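Side-chain contact in probable 3-hydroxybutyryl-CoA dehydrogenase (Escherichia coli, PDB 3MOG), which oxidises 3-hydroxyadipyl-CoA to 3-oxoadipyl-CoA with NAD(+) as the electron acceptor, a step of phenylacetate degradation: residues C[63-66]-C[67-71]. Numbering follows the deposited sequence.
Sequences AETC and ERTLK
T69 folds its hydroxyl back onto the carbonyl of T65 one turn earlier in helix 63-71, with OG1 2.6 Å from T65 O. Its first torsion (chi1 -57°) sets OG1 beside its own backbone N and so within reach of T65 O, which T69 N already holds at 2.9 Å; amide and hydroxyl arrive from opposite faces of the carbonyl plane, and the oxygen is gripped twice. One residue further along, C66 SG lies 4.0 Å from L70 CD1 on the buried side. These inward side chains meet neighbouring helices: C66 and L70 rest on helix 38-57, while T69 touches both that helix and A25 and S26 of helix 15-26. With an alanine at T69, T65 O would probably keep just the amide of these two donors, and a small gap would open toward helix 15-26.

The solvent side is held differently, by charge. E64 and R68 run side by side in the same direction, the glutamate extended and the arginine bent at chi2 and chi3, and R68 NH2 forms a salt bridge of 2.9 Å to E64 OE2. The arginine nitrogen meets that oxygen from above the carboxylate plane, the two flat groups being turned 27° apart; R68 NE adds a weak bond of 3.4 Å to E64 OE2. Beneath them, R68 N binds E64 O at 2.8 Å. Such a hydroxyl-to-carbonyl bond is common in helices; the charged i to i+4 pair outside and the buried C66, T69 and L70 make helix 63-71 amphipathic, packed on its helical neighbours in the Rossmann-type NAD-binding domain.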
# COMPACT_ATOMS: atom_id res chain seq x y z
N ALA C 63 -18.03 -54.26 2.00
CA ALA C 63 -19.44 -54.10 2.35
C ALA C 63 -19.62 -53.88 3.85
O ALA C 63 -20.47 -53.08 4.24
CB ALA C 63 -20.25 -55.31 1.90
N GLU C 64 -18.82 -54.57 4.67
CA GLU C 64 -18.90 -54.40 6.13
C GLU C 64 -18.61 -52.96 6.56
O GLU C 64 -19.40 -52.35 7.28
CB GLU C 64 -17.93 -55.32 6.86
CG GLU C 64 -17.91 -55.05 8.37
CD GLU C 64 -16.86 -55.84 9.11
OE1 GLU C 64 -16.67 -57.02 8.78
OE2 GLU C 64 -16.24 -55.29 10.05
N THR C 65 -17.48 -52.44 6.11
CA THR C 65 -17.02 -51.13 6.54
C THR C 65 -17.95 -50.07 5.98
O THR C 65 -18.27 -49.10 6.67
CB THR C 65 -15.53 -50.91 6.17
OG1 THR C 65 -14.75 -51.89 6.87
CG2 THR C 65 -15.03 -49.52 6.55
N CYS C 66 -18.45 -50.30 4.77
CA CYS C 66 -19.50 -49.47 4.22
C CYS C 66 -20.72 -49.39 5.13
O CYS C 66 -21.15 -48.29 5.50
CB CYS C 66 -19.94 -49.97 2.85
SG CYS C 66 -21.12 -48.87 2.07
N GLU C 67 -21.25 -50.55 5.51
CA GLU C 67 -22.49 -50.57 6.29
C GLU C 67 -22.29 -50.04 7.71
O GLU C 67 -23.16 -49.34 8.24
CB GLU C 67 -23.15 -51.95 6.30
CG GLU C 67 -24.65 -51.92 6.67
CD GLU C 67 -25.40 -50.72 6.06
OE1 GLU C 67 -25.59 -50.69 4.82
OE2 GLU C 67 -25.80 -49.81 6.83
N ARG C 68 -21.14 -50.35 8.31
CA ARG C 68 -20.81 -49.84 9.65
C ARG C 68 -20.60 -48.31 9.67
O ARG C 68 -20.96 -47.64 10.64
CB ARG C 68 -19.59 -50.54 10.23
CG ARG C 68 -19.81 -51.99 10.62
CD ARG C 68 -19.16 -52.19 11.96
NE ARG C 68 -18.21 -53.30 11.94
CZ ARG C 68 -17.47 -53.65 12.98
NH1 ARG C 68 -17.54 -52.98 14.13
NH2 ARG C 68 -16.63 -54.67 12.86
N THR C 69 -20.01 -47.78 8.60
CA THR C 69 -19.88 -46.33 8.40
C THR C 69 -21.24 -45.63 8.37
O THR C 69 -21.46 -44.69 9.12
CB THR C 69 -19.09 -46.00 7.11
OG1 THR C 69 -17.81 -46.63 7.18
CG2 THR C 69 -18.92 -44.47 6.94
N LEU C 70 -22.15 -46.13 7.53
CA LEU C 70 -23.48 -45.51 7.35
C LEU C 70 -24.31 -45.49 8.62
O LEU C 70 -25.03 -44.52 8.88
CB LEU C 70 -24.25 -46.19 6.23
CG LEU C 70 -23.50 -46.13 4.90
CD1 LEU C 70 -24.18 -46.96 3.83
CD2 LEU C 70 -23.30 -44.68 4.46
N LYS C 71 -24.19 -46.55 9.41
CA LYS C 71 -24.88 -46.68 10.69
C LYS C 71 -24.38 -45.66 11.73
O LYS C 71 -25.12 -45.30 12.64
CB LYS C 71 -24.70 -48.11 11.22
CG LYS C 71 -25.87 -48.66 12.02
CD LYS C 71 -25.99 -50.18 11.84
CE LYS C 71 -26.75 -50.55 10.55
NZ LYS C 71 -26.47 -51.94 10.08